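Local atomic coordinates of heat-inducible transcription repressor HrcA (Thermotoga maritima, PDB entry 1STZ), a protein that probably represses class I heat shock genes, the grpE-dnaK-dnaJ and groELS operons, as a DNA-binding negative regulator of their transcription. Residues Glu29-Lys34 with Thr312-Asn317; Pro79-Leu84 with Val273-Glu278; Glu132-Ile137 with Tyr305-Lys310; Thr244-Asp249 with Leu284-Val289. All blocks are in the same frame, centred on the assembly; numbering follows the deposited sequence.

Contact 1: residues Glu29-Lys34 with Thr312-Asn317; sequences EYIENK and TKYDRN
This is a small, mostly apolar contact between the C-terminal end of helix 17-33 and the start of helix 314-334. Ile31 carries it. Its CD1 lies 3.3 Å from the backbone O of Thr312 and reaches the edge of the Tyr314 ring, 4.1 Å from CD1 of Tyr314. The other branch, CG2, is anti to the backbone N (chi1 -76° for CG1) and packs 4.1 Å from CG of Lys313. Tyr87 of helix 81-94 also touches Ile31. At the exposed margin OE1 of Glu32 is 4.5 Å from NZ of Lys313, too far for a salt bridge, and the two probably attract only weakly. With an alanine at Ile31 the reach of CG1 and CD1 would be gone, which is likely to open a gap beside the Tyr314 ring edge. Thr312 CG2 sits over the centre of one face of that ring, and the Tyr314 hydroxyl bonds to Lys310 O. The last turn of helix 17-33 thus packs on a helix N-terminus, with Lys313 as N-cap and centre of an inverse gamma turn.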
loop_
_atom_site.group_PDB
_atom_site.type_symbol
_atom_site.label_atom_id
_atom_site.label_comp_id
_atom_site.label_asym_id
_atom_site.label_seq_id
_atom_site.Cartn_x
_atom_site.Cartn_y
_atom_site.Cartn_z
ATOM N N GLU A 29 27.562 -6.069 -9.894
ATOM C CA GLU A 29 27.228 -6.591 -11.209
ATOM C C GLU A 29 26.781 -8.053 -11.148
ATOM O O GLU A 29 25.888 -8.447 -11.878
ATOM C CB GLU A 29 28.412 -6.430 -12.170
ATOM C CG GLU A 29 28.141 -6.865 -13.603
ATOM C CD GLU A 29 27.016 -6.097 -14.273
ATOM O OE1 GLU A 29 26.545 -6.546 -15.339
ATOM O OE2 GLU A 29 26.599 -5.048 -13.738
ATOM N N TYR A 30 27.374 -8.847 -10.266
ATOM C CA TYR A 30 27.029 -10.272 -10.187
ATOM C C TYR A 30 25.622 -10.476 -9.628
ATOM O O TYR A 30 24.870 -11.314 -10.117
ATOM C CB TYR A 30 28.028 -11.025 -9.316
ATOM C CG TYR A 30 27.689 -12.483 -9.108
ATOM C CD1 TYR A 30 27.690 -13.378 -10.169
ATOM C CD2 TYR A 30 27.378 -12.965 -7.842
ATOM C CE1 TYR A 30 27.380 -14.729 -9.980
ATOM C CE2 TYR A 30 27.076 -14.299 -7.640
ATOM C CZ TYR A 30 27.070 -15.172 -8.708
ATOM O OH TYR A 30 26.763 -16.485 -8.481
ATOM N N ILE A 31 25.296 -9.721 -8.582
ATOM C CA ILE A 31 23.963 -9.746 -7.989
ATOM C C ILE A 31 22.912 -9.349 -9.032
ATOM O O ILE A 31 21.886 -10.022 -9.170
ATOM C CB ILE A 31 23.925 -8.824 -6.735
ATOM C CG1 ILE A 31 24.628 -9.533 -5.570
ATOM C CG2 ILE A 31 22.505 -8.449 -6.371
ATOM C CD1 ILE A 31 25.099 -8.607 -4.452
ATOM N N GLU A 32 23.194 -8.286 -9.788
ATOM C CA GLU A 32 22.262 -7.772 -10.807
ATOM C C GLU A 32 21.980 -8.757 -11.958
ATOM O O GLU A 32 20.820 -9.037 -12.263
ATOM C CB GLU A 32 22.784 -6.434 -11.358
ATOM C CG GLU A 32 21.914 -5.740 -12.415
ATOM C CD GLU A 32 20.538 -5.336 -11.910
ATOM O OE1 GLU A 32 20.338 -5.262 -10.675
ATOM O OE2 GLU A 32 19.643 -5.090 -12.751
ATOM N N ASN A 33 23.029 -9.274 -12.599
ATOM C CA ASN A 33 22.875 -10.089 -13.826
ATOM C C ASN A 33 23.193 -11.571 -13.657
ATOM O O ASN A 33 22.787 -12.387 -14.486
ATOM C CB ASN A 33 23.738 -9.527 -14.962
ATOM C CG ASN A 33 23.194 -8.231 -15.521
ATOM O OD1 ASN A 33 21.986 -8.052 -15.633
ATOM N ND2 ASN A 33 24.088 -7.317 -15.870
ATOM N N LYS A 34 23.950 -11.900 -12.613
ATOM C CA LYS A 34 24.144 -13.285 -12.163
ATOM C C LYS A 34 24.984 -14.085 -13.133
ATOM O O LYS A 34 24.701 -15.243 -13.409
ATOM C CB LYS A 34 22.790 -13.946 -11.871
ATOM C CG LYS A 34 22.014 -13.104 -10.860
ATOM C CD LYS A 34 20.746 -13.726 -10.365
ATOM C CE LYS A 34 20.099 -12.794 -9.341
ATOM N NZ LYS A 34 19.773 -11.465 -9.934
ATOM N N THR A 312 21.826 -11.733 -3.720
ATOM C CA THR A 312 20.653 -10.921 -3.416
ATOM C C THR A 312 21.042 -9.474 -3.182
ATOM O O THR A 312 22.221 -9.153 -2.986
ATOM C CB THR A 312 19.928 -11.517 -2.173
ATOM O OG1 THR A 312 18.706 -10.817 -1.908
ATOM C CG2 THR A 312 20.751 -11.338 -0.888
ATOM N N LYS A 313 20.059 -8.598 -3.189
ATOM C CA LYS A 313 20.298 -7.178 -2.965
ATOM C C LYS A 313 20.403 -6.877 -1.475
ATOM O O LYS A 313 19.392 -6.582 -0.837
ATOM C CB LYS A 313 19.160 -6.378 -3.601
ATOM C CG LYS A 313 19.095 -6.525 -5.132
ATOM C CD LYS A 313 17.948 -5.721 -5.718
ATOM C CE LYS A 313 18.172 -5.382 -7.199
ATOM N NZ LYS A 313 17.049 -4.551 -7.742
ATOM N N TYR A 314 21.624 -6.959 -0.927
ATOM C CA TYR A 314 21.853 -6.874 0.508
ATOM C C TYR A 314 21.383 -5.555 1.141
ATOM O O TYR A 314 20.832 -5.569 2.232
ATOM C CB TYR A 314 23.332 -7.134 0.855
ATOM C CG TYR A 314 23.717 -8.607 0.729
ATOM C CD1 TYR A 314 24.211 -9.127 -0.470
ATOM C CD2 TYR A 314 23.570 -9.473 1.808
ATOM C CE1 TYR A 314 24.554 -10.487 -0.585
ATOM C CE2 TYR A 314 23.904 -10.812 1.712
ATOM C CZ TYR A 314 24.385 -11.316 0.515
ATOM O OH TYR A 314 24.681 -12.646 0.462
ATOM N N ASP A 315 21.590 -4.439 0.458
ATOM C CA ASP A 315 21.242 -3.118 0.994
ATOM C C ASP A 315 19.726 -3.019 1.106
ATOM O O ASP A 315 19.203 -2.571 2.106
ATOM C CB ASP A 315 21.777 -2.014 0.073
ATOM C CG ASP A 315 21.947 -0.665 0.766
ATOM O OD1 ASP A 315 21.270 -0.359 1.766
ATOM O OD2 ASP A 315 22.746 0.194 0.332
ATOM N N ARG A 316 19.024 -3.457 0.078
ATOM C CA ARG A 316 17.559 -3.464 0.114
ATOM C C ARG A 316 17.078 -4.351 1.264
ATOM O O ARG A 316 16.237 -3.931 2.052
ATOM C CB ARG A 316 16.982 -3.906 -1.237
ATOM C CG ARG A 316 15.465 -4.049 -1.299
ATOM C CD ARG A 316 14.965 -5.042 -2.353
ATOM N NE ARG A 316 15.517 -6.389 -2.173
ATOM C CZ ARG A 316 15.443 -7.385 -3.062
ATOM N NH1 ARG A 316 14.840 -7.216 -4.224
ATOM N NH2 ARG A 316 15.999 -8.561 -2.793
ATOM N N ASN A 317 17.653 -5.541 1.390
ATOM C CA ASN A 317 17.197 -6.505 2.392
ATOM C C ASN A 317 17.424 -6.013 3.823
ATOM O O ASN A 317 16.579 -6.222 4.698
ATOM C CB ASN A 317 17.870 -7.873 2.217
ATOM C CG ASN A 317 17.498 -8.555 0.922
ATOM O OD1 ASN A 317 16.642 -8.094 0.175
ATOM N ND2 ASN A 317 18.164 -9.657 0.639
#

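Contact 2: residues Pro79-Leu84 with Val273-Glu278; sequences PTDKGL and VRIGRE
Asp81 OD2 accepts a hydrogen bond from the backbone N of Arg277 at 3.0 Å, nearly straight at 163°. The N-H comes from above the carboxylate plane. The other oxygen, OD1, forms a salt bridge with Lys310, so both oxygens of the carboxylate are held. CG of Asp81 is anti to its carbonyl carbon (chi1 -69°), which turns the acid to the Gly276-Arg277 backbone. OD2 lies 3.5 Å from CA of Gly276, where a side chain would clash. The contact joins the N-terminal turn of helix 81-94 to the end of edge strand 272-275. Thr80 is the N-cap of that helix, and its OG1 accepts from Gly83 N. The Arg277 chain bends at chi2 (72°) and runs back past Asp81, with NE 3.5 Å from Asp81 CB. No N-H of the guanidinium points at OD2, so any attraction between the two groups is probably one of charge alone. NE instead donates to a water, 2.9 Å away, which in turn donates to Glu278 OE1 and weakly to Asp81 O. NH2 of Arg277 lies 3.6 Å from Lys82 CB. Deeper in, Ile275 CG2 packs against Leu84, 3.9 Å from its CB, and the two side chains cross at a slant.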
loop_
_atom_site.group_PDB
_atom_site.type_symbol
_atom_site.label_atom_id
_atom_site.label_comp_id
_atom_site.label_asym_id
_atom_site.label_seq_id
_atom_site.Cartn_x
_atom_site.Cartn_y
_atom_site.Cartn_z
ATOM N N PRO A 79 32.002 -13.605 -7.030
ATOM C CA PRO A 79 32.350 -13.407 -5.617
ATOM C C PRO A 79 32.299 -14.693 -4.784
ATOM O O PRO A 79 31.449 -15.519 -5.001
ATOM C CB PRO A 79 31.294 -12.409 -5.115
ATOM C CG PRO A 79 30.219 -12.401 -6.133
ATOM C CD PRO A 79 30.826 -12.805 -7.422
ATOM N N THR A 80 33.256 -14.846 -3.878
ATOM C CA THR A 80 33.175 -15.844 -2.823
ATOM C C THR A 80 32.323 -15.321 -1.703
ATOM O O THR A 80 31.858 -14.193 -1.759
ATOM C CB THR A 80 34.583 -16.153 -2.292
ATOM O OG1 THR A 80 35.119 -14.985 -1.679
ATOM C CG2 THR A 80 35.554 -16.497 -3.433
ATOM N N ASP A 81 32.112 -16.127 -0.673
ATOM C CA ASP A 81 31.411 -15.649 0.529
ATOM C C ASP A 81 32.160 -14.483 1.162
ATOM O O ASP A 81 31.548 -13.575 1.710
ATOM C CB ASP A 81 31.222 -16.769 1.553
ATOM C CG ASP A 81 30.232 -17.820 1.089
ATOM O OD1 ASP A 81 29.488 -17.548 0.119
ATOM O OD2 ASP A 81 30.130 -18.950 1.610
ATOM N N LYS A 82 33.487 -14.498 1.069
ATOM C CA LYS A 82 34.295 -13.398 1.577
ATOM C C LYS A 82 34.022 -12.108 0.792
ATOM O O LYS A 82 33.890 -11.037 1.362
ATOM C CB LYS A 82 35.776 -13.766 1.539
ATOM C CG LYS A 82 36.649 -12.798 2.289
ATOM C CD LYS A 82 38.096 -13.107 2.048
ATOM C CE LYS A 82 39.007 -12.271 2.917
ATOM N NZ LYS A 82 40.426 -12.549 2.555
ATOM N N GLY A 83 33.919 -12.226 -0.524
ATOM C CA GLY A 83 33.591 -11.085 -1.358
ATOM C C GLY A 83 32.200 -10.555 -1.138
ATOM O O GLY A 83 31.978 -9.353 -1.187
ATOM N N LEU A 84 31.250 -11.443 -0.899
ATOM C CA LEU A 84 29.899 -11.008 -0.555
ATOM C C LEU A 84 29.876 -10.255 0.773
ATOM O O LEU A 84 29.188 -9.261 0.886
ATOM C CB LEU A 84 28.924 -12.181 -0.527
ATOM C CG LEU A 84 28.728 -12.836 -1.882
ATOM C CD1 LEU A 84 27.943 -14.152 -1.705
ATOM C CD2 LEU A 84 28.019 -11.906 -2.840
ATOM N N VAL A 273 23.680 -10.318 9.394
ATOM C CA VAL A 273 23.522 -11.263 8.302
ATOM C C VAL A 273 24.581 -12.355 8.406
ATOM O O VAL A 273 25.692 -12.100 8.825
ATOM C CB VAL A 273 23.574 -10.553 6.905
ATOM C CG1 VAL A 273 25.008 -10.116 6.543
ATOM C CG2 VAL A 273 23.014 -11.453 5.845
ATOM N N ARG A 274 24.200 -13.578 8.095
ATOM C CA ARG A 274 25.132 -14.695 7.964
ATOM C C ARG A 274 25.052 -15.149 6.504
ATOM O O ARG A 274 23.983 -15.514 6.036
ATOM C CB ARG A 274 24.776 -15.829 8.917
ATOM C CG ARG A 274 25.116 -15.458 10.364
ATOM C CD ARG A 274 24.828 -16.562 11.347
ATOM N NE ARG A 274 25.261 -16.243 12.692
ATOM C CZ ARG A 274 26.514 -16.308 13.135
ATOM N NH1 ARG A 274 27.523 -16.711 12.358
ATOM N NH2 ARG A 274 26.755 -15.973 14.392
ATOM N N ILE A 275 26.180 -15.069 5.806
ATOM C CA ILE A 275 26.276 -15.362 4.382
ATOM C C ILE A 275 26.994 -16.687 4.186
ATOM O O ILE A 275 28.097 -16.886 4.691
ATOM C CB ILE A 275 27.033 -14.193 3.652
ATOM C CG1 ILE A 275 26.251 -12.893 3.774
ATOM C CG2 ILE A 275 27.252 -14.513 2.187
ATOM C CD1 ILE A 275 27.058 -11.642 3.520
ATOM N N GLY A 276 26.360 -17.593 3.453
ATOM C CA GLY A 276 26.969 -18.860 3.065
ATOM C C GLY A 276 27.570 -19.672 4.204
ATOM O O GLY A 276 26.871 -20.136 5.102
ATOM N N ARG A 277 28.885 -19.829 4.186
ATOM C CA ARG A 277 29.571 -20.575 5.230
ATOM C C ARG A 277 29.369 -20.024 6.653
ATOM O O ARG A 277 29.535 -20.752 7.632
ATOM C CB ARG A 277 31.066 -20.703 4.924
ATOM C CG ARG A 277 31.735 -19.484 4.296
ATOM C CD ARG A 277 31.926 -18.305 5.238
ATOM N NE ARG A 277 32.726 -17.221 4.652
ATOM C CZ ARG A 277 34.048 -17.192 4.576
ATOM N NH1 ARG A 277 34.795 -18.212 5.038
ATOM N NH2 ARG A 277 34.638 -16.125 4.033
ATOM N N GLU A 278 29.022 -18.746 6.766
ATOM C CA GLU A 278 28.785 -18.123 8.074
ATOM C C GLU A 278 27.573 -18.749 8.797
ATOM O O GLU A 278 27.495 -18.707 10.019
ATOM C CB GLU A 278 28.631 -16.610 7.945
ATOM C CG GLU A 278 29.885 -15.857 7.454
ATOM C CD GLU A 278 29.599 -14.406 7.040
ATOM O OE1 GLU A 278 30.529 -13.686 6.613
ATOM O OE2 GLU A 278 28.429 -13.962 7.147
HETATM O O HOH W 1 32.082 -14.409 4.684
#

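Contact 3: residues Glu132-Ile137 with Tyr305-Lys310; sequences EGYVLI and YLFTSK
Strands 134-138 and 299-309 pair here as antiparallel neighbours in the five-stranded sheet of the C-terminal domain, between edge strand 231-234 and strand 287-296. The short strand axes run 4.8 Å apart at 164°. Tyr134 and Phe307 form a hydrogen-bonded pair, with Tyr134 N to Phe307 O at 2.9 Å and Phe307 N to Tyr134 O at 2.8 Å, both almost straight. Leu136 and Tyr305 form the next such pair. Val135 and Leu306 are the non-hydrogen-bonded pair between them, and there Val135 CA makes a CA-H...O contact of 3.2 Å with Tyr305 O.

Apolar packing lies on both faces. On one face CG of Tyr134 is anti to the backbone N (chi1 -178°), which sets its ring beside Phe307. The two side chains point the same way, and Phe307 CD1 meets the edge of the Tyr134 ring. Leu136 CD1 also reaches Phe307, while Val257 touches both. On the other face Val135 CG2 meets Leu306 CD2 at 4.0 Å, against helix 116-131. Gly133 leaves room for its neighbours, since a side chain there would clash with Leu306 and Thr308.

At the strand ends a water accepts from Ser309 N at 3.0 Å and lies 3.2 Å from Glu132 O, to which it may donate.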
loop_
_atom_site.group_PDB
_atom_site.type_symbol
_atom_site.label_atom_id
_atom_site.label_comp_id
_atom_site.label_asym_id
_atom_site.label_seq_id
_atom_site.Cartn_x
_atom_site.Cartn_y
_atom_site.Cartn_z
ATOM N N GLU A 132 11.959 -10.702 -1.819
ATOM C CA GLU A 132 11.882 -11.994 -2.489
ATOM C C GLU A 132 12.549 -13.078 -1.658
ATOM O O GLU A 132 13.341 -13.878 -2.178
ATOM C CB GLU A 132 12.522 -11.916 -3.887
ATOM C CG GLU A 132 11.887 -10.883 -4.818
ATOM C CD GLU A 132 12.784 -10.543 -6.008
ATOM O OE1 GLU A 132 14.036 -10.582 -5.867
ATOM O OE2 GLU A 132 12.244 -10.211 -7.090
ATOM N N GLY A 133 12.237 -13.094 -0.363
ATOM C CA GLY A 133 12.769 -14.092 0.550
ATOM C C GLY A 133 11.728 -14.953 1.240
ATOM O O GLY A 133 10.514 -14.867 0.972
ATOM N N TYR A 134 12.224 -15.804 2.120
ATOM C CA TYR A 134 11.424 -16.659 2.982
ATOM C C TYR A 134 11.594 -16.150 4.401
ATOM O O TYR A 134 12.711 -16.069 4.879
ATOM C CB TYR A 134 11.953 -18.091 2.932
ATOM C CG TYR A 134 11.192 -19.123 3.757
ATOM C CD1 TYR A 134 11.806 -19.810 4.791
ATOM C CD2 TYR A 134 9.885 -19.441 3.464
ATOM C CE1 TYR A 134 11.121 -20.796 5.521
ATOM C CE2 TYR A 134 9.191 -20.416 4.193
ATOM C CZ TYR A 134 9.820 -21.076 5.222
ATOM O OH TYR A 134 9.143 -22.029 5.948
ATOM N N VAL A 135 10.488 -15.833 5.059
ATOM C CA VAL A 135 10.491 -15.277 6.403
ATOM C C VAL A 135 9.922 -16.229 7.449
ATOM O O VAL A 135 8.893 -16.864 7.226
ATOM C CB VAL A 135 9.705 -13.964 6.422
ATOM C CG1 VAL A 135 9.542 -13.421 7.845
ATOM C CG2 VAL A 135 10.389 -12.958 5.537
ATOM N N LEU A 136 10.627 -16.352 8.573
ATOM C CA LEU A 136 10.090 -16.972 9.784
ATOM C C LEU A 136 10.041 -15.912 10.863
ATOM O O LEU A 136 11.036 -15.231 11.093
ATOM C CB LEU A 136 10.970 -18.115 10.269
ATOM C CG LEU A 136 11.132 -19.321 9.364
ATOM C CD1 LEU A 136 12.004 -20.325 10.078
ATOM C CD2 LEU A 136 9.813 -19.975 8.948
ATOM N N ILE A 137 8.881 -15.741 11.490
ATOM C CA ILE A 137 8.738 -14.908 12.679
ATOM C C ILE A 137 8.315 -15.797 13.844
ATOM O O ILE A 137 7.269 -16.431 13.796
ATOM C CB ILE A 137 7.683 -13.816 12.476
ATOM C CG1 ILE A 137 8.037 -12.951 11.258
ATOM C CG2 ILE A 137 7.560 -12.946 13.736
ATOM C CD1 ILE A 137 7.132 -11.782 11.049
ATOM N N TYR A 305 13.628 -14.123 11.074
ATOM C CA TYR A 305 14.612 -14.638 10.127
ATOM C C TYR A 305 14.151 -14.387 8.700
ATOM O O TYR A 305 13.007 -14.662 8.366
ATOM C CB TYR A 305 14.806 -16.135 10.316
ATOM C CG TYR A 305 15.215 -16.518 11.709
ATOM C CD1 TYR A 305 14.267 -16.727 12.689
ATOM C CD2 TYR A 305 16.553 -16.679 12.042
ATOM C CE1 TYR A 305 14.639 -17.086 13.977
ATOM C CE2 TYR A 305 16.932 -17.024 13.319
ATOM C CZ TYR A 305 15.971 -17.232 14.284
ATOM O OH TYR A 305 16.343 -17.609 15.559
ATOM N N LEU A 306 15.048 -13.840 7.879
ATOM C CA LEU A 306 14.863 -13.706 6.435
ATOM C C LEU A 306 15.930 -14.543 5.704
ATOM O O LEU A 306 17.131 -14.263 5.797
ATOM C CB LEU A 306 15.073 -12.245 6.050
ATOM C CG LEU A 306 14.525 -11.640 4.759
ATOM C CD1 LEU A 306 15.545 -10.751 4.107
ATOM C CD2 LEU A 306 13.922 -12.609 3.776
ATOM N N PHE A 307 15.492 -15.523 4.948
ATOM C CA PHE A 307 16.371 -16.357 4.154
ATOM C C PHE A 307 16.188 -15.991 2.695
ATOM O O PHE A 307 15.074 -15.934 2.209
ATOM C CB PHE A 307 16.035 -17.836 4.337
ATOM C CG PHE A 307 16.283 -18.351 5.712
ATOM C CD1 PHE A 307 15.262 -18.380 6.647
ATOM C CD2 PHE A 307 17.522 -18.859 6.060
ATOM C CE1 PHE A 307 15.488 -18.891 7.934
ATOM C CE2 PHE A 307 17.749 -19.346 7.320
ATOM C CZ PHE A 307 16.721 -19.356 8.267
ATOM N N THR A 308 17.294 -15.746 1.999
ATOM C CA THR A 308 17.286 -15.561 0.556
ATOM C C THR A 308 18.440 -16.328 -0.008
ATOM O O THR A 308 19.290 -16.802 0.728
ATOM C CB THR A 308 17.481 -14.061 0.189
ATOM O OG1 THR A 308 18.715 -13.575 0.740
ATOM C CG2 THR A 308 16.405 -13.170 0.826
ATOM N N SER A 309 18.509 -16.423 -1.321
ATOM C CA SER A 309 19.790 -16.677 -1.954
ATOM C C SER A 309 20.828 -15.651 -1.470
ATOM O O SER A 309 20.498 -14.488 -1.200
ATOM C CB SER A 309 19.676 -16.580 -3.463
ATOM O OG SER A 309 20.955 -16.726 -4.041
ATOM N N LYS A 310 22.078 -16.080 -1.368
ATOM C CA LYS A 310 23.179 -15.154 -1.058
ATOM C C LYS A 310 23.504 -14.235 -2.223
ATOM O O LYS A 310 24.238 -13.270 -2.047
ATOM C CB LYS A 310 24.440 -15.899 -0.586
ATOM C CG LYS A 310 25.105 -16.803 -1.580
ATOM C CD LYS A 310 26.306 -17.481 -0.918
ATOM C CE LYS A 310 26.911 -18.593 -1.788
ATOM N NZ LYS A 310 27.987 -19.293 -1.025
HETATM O O HOH W 2 16.187 -15.293 -2.752
#

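Contact 4: residues Thr244-Asp249 with Leu284-Val289; sequences TLTLED and LEKFAV
The Phe287 ring has Leu245 CD2 over one face, 4.0 Å above the plane and offset toward the rim, and the backbone of Asp249 at its edge. Asp249 O lies 3.5 Å from Phe287 CE1. This is where the capped start of helix 247-256 packs on the type I turn 284-287, which leads into strand 287-296. Thr246 and Asp249 form a capping box: Thr246 OG1 accepts from Asp249 N, and Asp249 OD2 accepts from Thr246 N. Lys286 approaches the same carboxylate. Its chain bends at chi2 (-80°) and again beyond, folding CG against Asp249 and bringing NZ back to OD2. NZ of Lys286 makes a salt bridge of 2.6 Å with Asp249 OD2 on the syn side, 17° out of the carboxylate plane. It also donates to Thr244 O at 2.6 Å, in the carbonyl plane. OD2 is thus gripped by two donors, Thr246 N and the lysine. A methionine in place of Lys286 would probably leave the Asp249 charge without its mate and Thr244 O without this donor. The other oxygen is held through water, which donates to Asp249 OD1 at 2.9 Å and accepts from Lys286 N at 3.1 Å.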
loop_
_atom_site.group_PDB
_atom_site.type_symbol
_atom_site.label_atom_id
_atom_site.label_comp_id
_atom_site.label_asym_id
_atom_site.label_seq_id
_atom_site.Cartn_x
_atom_site.Cartn_y
_atom_site.Cartn_z
ATOM N N THR A 244 18.947 -19.085 -8.833
ATOM C CA THR A 244 20.184 -19.447 -8.155
ATOM C C THR A 244 20.020 -20.551 -7.114
ATOM O O THR A 244 21.017 -21.022 -6.580
ATOM C CB THR A 244 20.821 -18.178 -7.500
ATOM O OG1 THR A 244 19.908 -17.559 -6.566
ATOM C CG2 THR A 244 21.059 -17.086 -8.562
ATOM N N LEU A 245 18.785 -20.974 -6.826
ATOM C CA LEU A 245 18.530 -21.987 -5.806
ATOM C C LEU A 245 18.016 -23.260 -6.464
ATOM O O LEU A 245 17.288 -23.206 -7.470
ATOM C CB LEU A 245 17.516 -21.468 -4.772
ATOM C CG LEU A 245 17.920 -20.271 -3.915
ATOM C CD1 LEU A 245 16.753 -19.790 -3.037
ATOM C CD2 LEU A 245 19.143 -20.584 -3.052
ATOM N N THR A 246 18.400 -24.411 -5.923
ATOM C CA THR A 246 17.923 -25.689 -6.441
ATOM C C THR A 246 16.851 -26.240 -5.515
ATOM O O THR A 246 16.668 -25.755 -4.406
ATOM C CB THR A 246 19.061 -26.720 -6.534
ATOM O OG1 THR A 246 19.588 -26.965 -5.225
ATOM C CG2 THR A 246 20.254 -26.195 -7.371
ATOM N N LEU A 247 16.182 -27.272 -5.991
ATOM C CA LEU A 247 15.197 -28.028 -5.232
ATOM C C LEU A 247 15.804 -28.557 -3.942
ATOM O O LEU A 247 15.192 -28.460 -2.884
ATOM C CB LEU A 247 14.672 -29.195 -6.063
ATOM C CG LEU A 247 13.224 -29.633 -5.910
ATOM C CD1 LEU A 247 12.999 -30.989 -6.586
ATOM C CD2 LEU A 247 12.801 -29.685 -4.475
ATOM N N GLU A 248 17.009 -29.107 -4.031
ATOM C CA GLU A 248 17.702 -29.601 -2.839
ATOM C C GLU A 248 18.041 -28.489 -1.838
ATOM O O GLU A 248 17.884 -28.687 -0.647
ATOM C CB GLU A 248 18.966 -30.421 -3.204
ATOM C CG GLU A 248 19.099 -31.741 -2.429
ATOM C CD GLU A 248 18.391 -32.930 -3.069
ATOM O OE1 GLU A 248 17.199 -33.203 -2.721
ATOM O OE2 GLU A 248 19.046 -33.629 -3.906
ATOM N N ASP A 249 18.493 -27.325 -2.298
ATOM C CA ASP A 249 18.724 -26.214 -1.385
ATOM C C ASP A 249 17.455 -25.937 -0.584
ATOM O O ASP A 249 17.514 -25.757 0.631
ATOM C CB ASP A 249 19.102 -24.920 -2.106
ATOM C CG ASP A 249 20.467 -24.984 -2.800
ATOM O OD1 ASP A 249 21.394 -25.688 -2.306
ATOM O OD2 ASP A 249 20.698 -24.325 -3.848
ATOM N N LEU A 284 23.097 -25.438 3.757
ATOM C CA LEU A 284 22.532 -24.115 3.597
ATOM C C LEU A 284 23.521 -23.079 3.019
ATOM O O LEU A 284 23.256 -21.880 3.057
ATOM C CB LEU A 284 21.972 -23.652 4.945
ATOM C CG LEU A 284 20.976 -24.610 5.637
ATOM C CD1 LEU A 284 20.673 -24.171 7.039
ATOM C CD2 LEU A 284 19.678 -24.697 4.834
ATOM N N GLU A 285 24.598 -23.552 2.402
ATOM C CA GLU A 285 25.677 -22.688 1.875
ATOM C C GLU A 285 25.247 -21.711 0.798
ATOM O O GLU A 285 25.931 -20.716 0.585
ATOM C CB GLU A 285 26.822 -23.525 1.277
ATOM C CG GLU A 285 27.951 -23.846 2.222
ATOM C CD GLU A 285 29.215 -24.335 1.495
ATOM O OE1 GLU A 285 29.112 -25.278 0.663
ATOM O OE2 GLU A 285 30.308 -23.772 1.754
ATOM N N LYS A 286 24.149 -22.006 0.107
ATOM C CA LYS A 286 23.610 -21.139 -0.959
ATOM C C LYS A 286 22.830 -19.931 -0.480
ATOM O O LYS A 286 22.482 -19.075 -1.294
ATOM C CB LYS A 286 22.690 -21.927 -1.883
ATOM C CG LYS A 286 23.368 -23.119 -2.513
ATOM C CD LYS A 286 24.225 -22.734 -3.679
ATOM C CE LYS A 286 23.691 -23.409 -4.940
ATOM N NZ LYS A 286 22.362 -22.896 -5.325
ATOM N N PHE A 287 22.557 -19.863 0.826
ATOM C CA PHE A 287 21.684 -18.837 1.429
ATOM C C PHE A 287 22.455 -17.751 2.167
ATOM O O PHE A 287 23.627 -17.925 2.499
ATOM C CB PHE A 287 20.752 -19.510 2.442
ATOM C CG PHE A 287 19.771 -20.457 1.820
ATOM C CD1 PHE A 287 20.046 -21.822 1.737
ATOM C CD2 PHE A 287 18.579 -19.994 1.315
ATOM C CE1 PHE A 287 19.148 -22.699 1.160
ATOM C CE2 PHE A 287 17.662 -20.884 0.715
ATOM C CZ PHE A 287 17.940 -22.218 0.657
ATOM N N ALA A 288 21.776 -16.627 2.370
ATOM C CA ALA A 288 22.079 -15.646 3.391
ATOM C C ALA A 288 20.847 -15.552 4.322
ATOM O O ALA A 288 19.692 -15.694 3.865
ATOM C CB ALA A 288 22.353 -14.318 2.760
ATOM N N VAL A 289 21.086 -15.337 5.611
ATOM C CA VAL A 289 20.008 -15.084 6.575
ATOM C C VAL A 289 20.216 -13.791 7.322
ATOM O O VAL A 289 21.248 -13.607 7.933
ATOM C CB VAL A 289 19.968 -16.097 7.736
ATOM C CG1 VAL A 289 18.524 -16.296 8.221
ATOM C CG2 VAL A 289 20.686 -17.338 7.429
HETATM O O HOH W 3 22.579 -24.667 0.108
#

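Contacts 2, 3 and 4 all reach the five-stranded sheet, through neighbouring strands 272-275, 287-296 and 299-309. Their centres lie 11 to 15 Å apart. Contact 1 lies 13 to 15 Å from each of them, at the helix that follows strand 299-309. Along the chain, contact 1 closes a loop that encloses the other three. Contact 4 is nested inside contact 3, while contact 2 crosses both. Lys310 ties contacts 2, 3 and 4 together, bonding to Asp81 OD1 and Glu285 O. Contacts 3 and 4 lie within the C-terminal domain. Contacts 1 and 2 bring helices 17-33 and 81-94 against it, and so probably help to set the N-terminal part, presumably the DNA-binding region, relative to that domain.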